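Local coordinates for periplasmic branched-chain amino acid-binding protein (Burkholderia mallei, PDB 3I09) that probably captures branched-chain amino acids or related small carboxylates in the periplasm and delivers them to an ABC transporter, as type I periplasmic binding proteins do, at residues Tyr17-Asp21 and Phe232-Val236; Trp264-Tyr268 and Gln280-Tyr284. One frame throughout, in Å; residues are numbered along the deposited sequence.

In the fold
Contact 1 borders the acetoacetic acid pocket of this type I periplasmic binding protein and contact 2 lies farther from it, their centres about 14 Å apart. In contact 1, Tyr17 and Ile20 belong to the pocket, and the loop that carries them, between strand 5-11 and helix 22-36, rests on the start of helix 233-239. Contact 2 packs helix 259-272 against helix 278-297. The side chain of Gln280 is about 11 Å from the bound acetoacetic acid. Gln280 ties the two contacts together, for its NE2 lies 3.0 Å from Asp21 O, a probable hydrogen bond. Asp283 OD2 is also only 2.5 Å from Asp21 OD1, a close pair of acidic groups that may share a proton.

Contact 1. Residues Tyr17-Asp21 and Phe232-Val236; sequences YADID and FINDV. With AAE (acetoacetic acid), chain C; EDO (1,2-ethanediol), chain G.
Ile20 and Asn234 bring the backbones closest, their CA atoms 6.0 Å apart, where the irregular turn Tyr17-Asp21 faces the first turn of helix 233-239. No hydrogen bond joins the segments. Ile20 carries the apolar part of the contact, its CD1 lying 3.6 Å from Phe232 CD2, obliquely to the ring. With CG1 between the backbone N and the carbonyl carbon (chi1 59°), the CG1-CD1 arm runs toward the Phe232 ring and acetoacetate C9, leaving CG2 against Phe232 CB. That C9 methyl sits 3.8 Å from Ile20 CD1 and over one face of the Tyr17 ring near its rim, so Tyr17 and Ile20 line a wall of the ligand pocket. Asn234 OD1, 3.6 Å from Ile20 CA, is buried without a polar partner in the model; Asn234 ND2 is 3.4 Å from Asp19 O, at an angle too poor for a hydrogen bond. Phe232 is the N-cap residue, and its N donates a nearly straight 2.8 Å bond to Asp235 OD2, one half of a capping box. OD2 is met on the anti side, 29° out of the carboxylate plane, which helps hold the carboxylate at the helix start. Beyond the pair, Leu279 of helix 278-297 packs on Ile20 and Phe232, Ser277 OG just before that helix is hydrogen-bonded to Ile20 O, and Tyr17 OH is hydrogen-bonded to Tyr150 OH, itself bonded to acetoacetate.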
ATOM      1  N   TYR A  17      11.150   4.423  -0.899  1.00 12.06           N
ATOM      2  CA  TYR A  17       9.914   4.179  -0.124  1.00 12.09           C
ATOM      3  C   TYR A  17      10.063   4.390   1.394  1.00 11.93           C
ATOM      4  O   TYR A  17       9.115   4.142   2.150  1.00 12.81           O
ATOM      5  CB  TYR A  17       9.380   2.761  -0.402  1.00 12.51           C
ATOM      6  CG  TYR A  17       9.075   2.500  -1.859  1.00 11.67           C
ATOM      7  CD1 TYR A  17       8.438   3.435  -2.621  1.00 11.25           C
ATOM      8  CD2 TYR A  17       9.412   1.267  -2.467  1.00  8.83           C
ATOM      9  CE1 TYR A  17       8.122   3.188  -3.962  1.00 12.53           C
ATOM     10  CE2 TYR A  17       9.123   1.014  -3.797  1.00 12.08           C
ATOM     11  CZ  TYR A  17       8.465   1.981  -4.544  1.00 13.48           C
ATOM     12  OH  TYR A  17       8.149   1.773  -5.867  1.00 14.69           O
ATOM     13  N   ALA A  18      11.207   4.903   1.835  1.00 12.26           N
ATOM     14  CA  ALA A  18      11.487   5.003   3.278  1.00 13.19           C
ATOM     15  C   ALA A  18      10.538   5.980   3.979  1.00 12.65           C
ATOM     16  O   ALA A  18      10.082   5.698   5.085  1.00 13.58           O
ATOM     17  CB  ALA A  18      12.960   5.423   3.531  1.00 12.23           C
ATOM     18  N   ASP A  19      10.213   7.091   3.332  1.00 13.97           N
ATOM     19  CA  ASP A  19       9.415   8.134   3.998  1.00 13.69           C
ATOM     20  C   ASP A  19       7.998   7.696   4.192  1.00 12.70           C
ATOM     21  O   ASP A  19       7.390   8.022   5.198  1.00 12.96           O
ATOM     22  CB  ASP A  19       9.411   9.453   3.205  1.00 14.99           C
ATOM     23  CG  ASP A  19      10.732  10.158   3.211  1.00 21.90           C
ATOM     24  OD1 ASP A  19      11.515   9.998   4.170  1.00 29.94           O
ATOM     25  OD2 ASP A  19      10.971  10.905   2.236  1.00 29.42           O
ATOM     26  N   ILE A  20       7.440   6.963   3.227  1.00 11.77           N
ATOM     27  CA  ILE A  20       6.017   6.596   3.290  1.00 11.99           C
ATOM     28  C   ILE A  20       5.763   5.410   4.262  1.00 12.29           C
ATOM     29  O   ILE A  20       4.630   5.135   4.656  1.00 12.24           O
ATOM     30  CB  ILE A  20       5.446   6.258   1.869  1.00 12.77           C
ATOM     31  CG1 ILE A  20       6.217   5.111   1.220  1.00 11.71           C
ATOM     32  CG2 ILE A  20       5.445   7.480   0.947  1.00 13.73           C
ATOM     33  CD1 ILE A  20       5.543   4.587  -0.035  1.00 13.49           C
ATOM     34  N   ASP A  21       6.818   4.693   4.640  1.00 11.50           N
ATOM     35  CA  ASP A  21       6.706   3.534   5.519  1.00 12.19           C
ATOM     36  C   ASP A  21       7.962   3.519   6.379  1.00 11.21           C
ATOM     37  O   ASP A  21       8.067   4.323   7.346  1.00 12.71           O
ATOM     38  CB  ASP A  21       6.477   2.231   4.704  1.00 12.16           C
ATOM     39  CG  ASP A  21       6.181   1.016   5.592  1.00 17.67           C
ATOM     40  OD1 ASP A  21       5.513   1.193   6.668  1.00 18.80           O
ATOM     41  OD2 ASP A  21       6.582  -0.133   5.222  1.00 18.84           O
ATOM     42  N   PHE A 232       1.055   8.892  -1.798  1.00 14.35           N
ATOM     43  CA  PHE A 232       0.843   8.944  -0.376  1.00 13.54           C
ATOM     44  C   PHE A 232       1.030  10.390   0.097  1.00 12.25           C
ATOM     45  O   PHE A 232       1.537  11.238  -0.633  1.00 13.73           O
ATOM     46  CB  PHE A 232       1.851   8.013   0.336  1.00 13.13           C
ATOM     47  CG  PHE A 232       1.644   6.573   0.023  1.00 13.69           C
ATOM     48  CD1 PHE A 232       0.674   5.841   0.685  1.00 13.18           C
ATOM     49  CD2 PHE A 232       2.369   5.969  -1.003  1.00 11.97           C
ATOM     50  CE1 PHE A 232       0.469   4.480   0.375  1.00 14.14           C
ATOM     51  CE2 PHE A 232       2.162   4.613  -1.306  1.00 13.23           C
ATOM     52  CZ  PHE A 232       1.210   3.894  -0.638  1.00 11.40           C
ATOM     53  N   ILE A 233       0.687  10.656   1.344  1.00 13.69           N
ATOM     54  CA  ILE A 233       0.739  12.025   1.856  1.00 13.43           C
ATOM     55  C   ILE A 233       2.162  12.597   1.786  1.00 12.00           C
ATOM     56  O   ILE A 233       2.329  13.774   1.516  1.00 10.77           O
ATOM     57  CB  ILE A 233       0.130  12.119   3.292  1.00 14.10           C
ATOM     58  CG1 ILE A 233      -0.254  13.558   3.601  1.00 18.52           C
ATOM     59  CG2 ILE A 233       1.094  11.547   4.390  1.00 11.48           C
ATOM     60  CD1 ILE A 233      -0.842  13.736   4.987  1.00 21.73           C
ATOM     61  N   ASN A 234       3.179  11.755   1.936  1.00 13.06           N
ATOM     62  CA  ASN A 234       4.575  12.218   1.916  1.00 12.96           C
ATOM     63  C   ASN A 234       5.006  12.667   0.519  1.00 13.84           C
ATOM     64  O   ASN A 234       5.885  13.537   0.356  1.00 12.30           O
ATOM     65  CB  ASN A 234       5.526  11.114   2.394  1.00 13.27           C
ATOM     66  CG  ASN A 234       5.061  10.470   3.668  1.00 13.92           C
ATOM     67  OD1 ASN A 234       4.112   9.643   3.645  1.00 13.40           O
ATOM     68  ND2 ASN A 234       5.647  10.890   4.801  1.00 13.32           N
ATOM     69  N   ASP A 235       4.390  12.054  -0.491  1.00 13.44           N
ATOM     70  CA  ASP A 235       4.664  12.409  -1.873  1.00 13.87           C
ATOM     71  C   ASP A 235       4.101  13.811  -2.162  1.00 13.74           C
ATOM     72  O   ASP A 235       4.749  14.658  -2.781  1.00 12.56           O
ATOM     73  CB  ASP A 235       4.060  11.356  -2.816  1.00 15.26           C
ATOM     74  CG  ASP A 235       4.544   9.917  -2.540  1.00 17.40           C
ATOM     75  OD1 ASP A 235       5.751   9.710  -2.282  1.00 18.08           O
ATOM     76  OD2 ASP A 235       3.709   8.960  -2.638  1.00 19.41           O
ATOM     77  N   VAL A 236       2.886  14.083  -1.684  1.00 13.51           N
ATOM     78  CA  VAL A 236       2.346  15.444  -1.786  1.00 12.85           C
ATOM     79  C   VAL A 236       3.218  16.463  -1.030  1.00 13.58           C
ATOM     80  O   VAL A 236       3.481  17.570  -1.514  1.00 14.48           O
ATOM     81  CB  VAL A 236       0.875  15.522  -1.315  1.00 13.56           C
ATOM     82  CG1 VAL A 236       0.325  16.947  -1.463  1.00 11.20           C
ATOM     83  CG2 VAL A 236      -0.027  14.524  -2.130  1.00 16.47           C
TER
HETATM   84  O1  AAE C 501       4.000  -2.461  -4.144  1.00 12.11           O
HETATM   85  C2  AAE C 501       4.905  -1.633  -4.353  1.00 12.90           C
HETATM   86  O3  AAE C 501       6.022  -1.960  -4.810  1.00 10.60           O
HETATM   87  C4  AAE C 501       4.609  -0.165  -4.099  1.00 12.11           C
HETATM   88  C5  AAE C 501       5.003   0.240  -2.706  1.00 16.14           C
HETATM   89  O8  AAE C 501       5.292  -0.613  -1.833  1.00 11.84           O
HETATM   90  C9  AAE C 501       4.862   1.703  -2.402  1.00 12.93           C
HETATM   91  C1  EDO G   8       8.060  10.867  -0.755  1.00 39.91           C
HETATM   92  O1  EDO G   8       7.645   9.505  -0.750  1.00 36.84           O
HETATM   93  C2  EDO G   8       9.572  10.900  -0.879  1.00 42.17           C
HETATM   94  O2  EDO G   8      10.019  11.389  -2.159  1.00 44.11           O

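Contact 2. Residues Trp264-Tyr268 and Gln280-Tyr284; sequences WAQRY and QAADY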
ATOM      1  N   TRP A 264      -5.146   9.507  16.657  1.00 11.32           N
ATOM      2  CA  TRP A 264      -3.998   8.628  16.469  1.00 11.08           C
ATOM      3  C   TRP A 264      -2.821   9.352  15.811  1.00  9.69           C
ATOM      4  O   TRP A 264      -1.666   9.197  16.231  1.00 10.48           O
ATOM      5  CB  TRP A 264      -4.386   7.382  15.671  1.00  9.71           C
ATOM      6  CG  TRP A 264      -3.248   6.448  15.621  1.00 10.85           C
ATOM      7  CD1 TRP A 264      -2.896   5.576  16.600  1.00 14.20           C
ATOM      8  CD2 TRP A 264      -2.251   6.310  14.577  1.00  9.82           C
ATOM      9  NE1 TRP A 264      -1.776   4.894  16.239  1.00 14.40           N
ATOM     10  CE2 TRP A 264      -1.343   5.332  15.015  1.00 13.68           C
ATOM     11  CE3 TRP A 264      -2.030   6.933  13.346  1.00 12.85           C
ATOM     12  CZ2 TRP A 264      -0.255   4.916  14.251  1.00 12.84           C
ATOM     13  CZ3 TRP A 264      -0.959   6.493  12.556  1.00 11.97           C
ATOM     14  CH2 TRP A 264      -0.060   5.527  13.036  1.00 12.51           C
ATOM     15  N   ALA A 265      -3.112  10.205  14.832  1.00  9.09           N
ATOM     16  CA  ALA A 265      -2.082  10.954  14.139  1.00  9.09           C
ATOM     17  C   ALA A 265      -1.332  11.882  15.074  1.00  9.50           C
ATOM     18  O   ALA A 265      -0.116  12.055  14.928  1.00 10.20           O
ATOM     19  CB  ALA A 265      -2.659  11.749  12.949  1.00  8.54           C
ATOM     20  N   GLN A 266      -2.033  12.415  16.066  1.00  9.85           N
ATOM     21  CA  GLN A 266      -1.373  13.234  17.092  1.00 10.81           C
ATOM     22  C   GLN A 266      -0.330  12.458  17.878  1.00 11.71           C
ATOM     23  O   GLN A 266       0.753  12.995  18.176  1.00 12.46           O
ATOM     24  CB  GLN A 266      -2.416  13.804  18.064  1.00 11.37           C
ATOM     25  CG  GLN A 266      -3.215  14.966  17.505  1.00 11.21           C
ATOM     26  CD  GLN A 266      -4.181  15.513  18.532  1.00 15.88           C
ATOM     27  OE1 GLN A 266      -4.911  14.763  19.169  1.00 17.20           O
ATOM     28  NE2 GLN A 266      -4.182  16.836  18.708  1.00 16.58           N
ATOM     29  N   ARG A 267      -0.662  11.212  18.260  1.00 11.84           N
ATOM     30  CA  ARG A 267       0.282  10.321  18.970  1.00 12.47           C
ATOM     31  C   ARG A 267       1.481   9.979  18.101  1.00 12.32           C
ATOM     32  O   ARG A 267       2.641   9.975  18.562  1.00 12.47           O
ATOM     33  CB  ARG A 267      -0.411   9.059  19.428  1.00 13.15           C
ATOM     34  CG  ARG A 267      -1.592   9.345  20.362  1.00 14.47           C
ATOM     35  CD  ARG A 267      -2.221   8.090  20.901  1.00 20.64           C
ATOM     36  NE  ARG A 267      -1.251   7.349  21.702  1.00 21.57           N
ATOM     37  CZ  ARG A 267      -1.091   6.026  21.652  1.00 21.37           C
ATOM     38  NH1 ARG A 267      -1.841   5.286  20.866  1.00 22.62           N
ATOM     39  NH2 ARG A 267      -0.157   5.452  22.391  1.00 24.48           N
ATOM     40  N   TYR A 268       1.220   9.704  16.825  1.00 12.01           N
ATOM     41  CA  TYR A 268       2.321   9.494  15.866  1.00 11.31           C
ATOM     42  C   TYR A 268       3.252  10.708  15.704  1.00 12.21           C
ATOM     43  O   TYR A 268       4.474  10.591  15.790  1.00 12.08           O
ATOM     44  CB  TYR A 268       1.739   9.040  14.528  1.00 11.02           C
ATOM     45  CG  TYR A 268       2.776   8.686  13.482  1.00 11.96           C
ATOM     46  CD1 TYR A 268       3.284   9.648  12.613  1.00 10.46           C
ATOM     47  CD2 TYR A 268       3.249   7.380  13.375  1.00 11.34           C
ATOM     48  CE1 TYR A 268       4.238   9.305  11.645  1.00 12.42           C
ATOM     49  CE2 TYR A 268       4.204   7.017  12.429  1.00 12.01           C
ATOM     50  CZ  TYR A 268       4.684   7.971  11.558  1.00 11.75           C
ATOM     51  OH  TYR A 268       5.633   7.629  10.628  1.00 12.05           O
ATOM     52  N   GLN A 280       1.684   3.731   7.469  1.00 11.53           N
ATOM     53  CA  GLN A 280       2.091   3.791   8.851  1.00 11.42           C
ATOM     54  C   GLN A 280       0.909   3.539   9.801  1.00 11.53           C
ATOM     55  O   GLN A 280       1.026   2.761  10.761  1.00 11.13           O
ATOM     56  CB  GLN A 280       2.821   5.124   9.104  1.00 12.14           C
ATOM     57  CG  GLN A 280       4.209   5.122   8.417  1.00 12.32           C
ATOM     58  CD  GLN A 280       4.710   6.445   7.886  1.00 12.77           C
ATOM     59  OE1 GLN A 280       3.992   7.461   7.846  1.00 11.53           O
ATOM     60  NE2 GLN A 280       5.988   6.447   7.468  1.00 10.24           N
ATOM     61  N   ALA A 281      -0.241   4.128   9.480  1.00 11.03           N
ATOM     62  CA  ALA A 281      -1.520   3.801  10.160  1.00 10.79           C
ATOM     63  C   ALA A 281      -1.890   2.329  10.075  1.00  9.61           C
ATOM     64  O   ALA A 281      -2.189   1.660  11.089  1.00 10.28           O
ATOM     65  CB  ALA A 281      -2.683   4.687   9.584  1.00 10.77           C
ATOM     66  N   ALA A 282      -1.866   1.796   8.857  1.00  9.68           N
ATOM     67  CA  ALA A 282      -2.171   0.366   8.621  1.00  9.67           C
ATOM     68  C   ALA A 282      -1.204  -0.587   9.336  1.00  9.77           C
ATOM     69  O   ALA A 282      -1.632  -1.624   9.853  1.00  9.85           O
ATOM     70  CB  ALA A 282      -2.196   0.077   7.135  1.00  9.58           C
ATOM     71  N   ASP A 283       0.091  -0.225   9.409  1.00 10.32           N
ATOM     72  CA  ASP A 283       1.066  -1.006  10.170  1.00 11.25           C
ATOM     73  C   ASP A 283       0.603  -1.193  11.623  1.00 10.50           C
ATOM     74  O   ASP A 283       0.614  -2.328  12.157  1.00 11.08           O
ATOM     75  CB  ASP A 283       2.457  -0.339  10.185  1.00 11.73           C
ATOM     76  CG  ASP A 283       3.197  -0.369   8.842  1.00 15.77           C
ATOM     77  OD1 ASP A 283       2.938  -1.254   7.999  1.00 16.01           O
ATOM     78  OD2 ASP A 283       4.078   0.542   8.657  1.00 15.75           O
ATOM     79  N   TYR A 284       0.238  -0.081  12.275  1.00 10.66           N
ATOM     80  CA  TYR A 284      -0.246  -0.120  13.647  1.00 10.03           C
ATOM     81  C   TYR A 284      -1.518  -0.985  13.722  1.00 11.16           C
ATOM     82  O   TYR A 284      -1.617  -1.885  14.567  1.00 11.52           O
ATOM     83  CB  TYR A 284      -0.481   1.298  14.171  1.00 10.36           C
ATOM     84  CG  TYR A 284      -1.039   1.401  15.575  1.00 10.19           C
ATOM     85  CD1 TYR A 284      -2.333   1.015  15.858  1.00 13.24           C
ATOM     86  CD2 TYR A 284      -0.263   1.905  16.626  1.00 11.15           C
ATOM     87  CE1 TYR A 284      -2.858   1.114  17.152  1.00 13.09           C
ATOM     88  CE2 TYR A 284      -0.796   2.050  17.922  1.00 10.96           C
ATOM     89  CZ  TYR A 284      -2.078   1.611  18.165  1.00 11.85           C
ATOM     90  OH  TYR A 284      -2.593   1.705  19.405  1.00 10.87           O
TER
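Trp264 drives the pyrrole edge of its indole into one face of the Tyr284 ring, an edge-to-face pair with centroids 4.5 Å apart and planes at 68°. Its NE1 stands 3.3 Å above the phenol plane, offset toward the rim. Both side chains extend with CG anti to the backbone N (chi1 -174° in Trp264), which carries the rings across the gap between helices whose local axes are 11.7 Å apart and nearly perpendicular, at 99°. The benzo end of the indole reaches Ala281, CZ3 lying 3.6 Å from Ala281 CA, and CZ2 packs 3.6 Å from Tyr284 CB. At the other end of the contact the Tyr268 hydroxyl abuts the Gln280 amide, OH 3.1 Å from CD, yet the angles are poor for a hydrogen bond. The amide is instead bonded through OE1 to Ser277 N and through NE2 to Asp19 O and Asp21 O. Tyr284 OH lies at the guanidinium edge of Arg267, 3.9 Å from NH1, the two planes nearly perpendicular; Asp35 of helix 22-36 takes a salt bridge from Arg267 and a hydrogen bond with Tyr284. Phe317 stacks on Trp264 and also meets Tyr284. Aromatic and apolar packing thus joins the helices, with NE1 placed consistently with an N-H to pi contact, while Arg267, Gln280 and Tyr284 find polar partners in helix 22-36, the loop preceding it and the loop before helix 278-297.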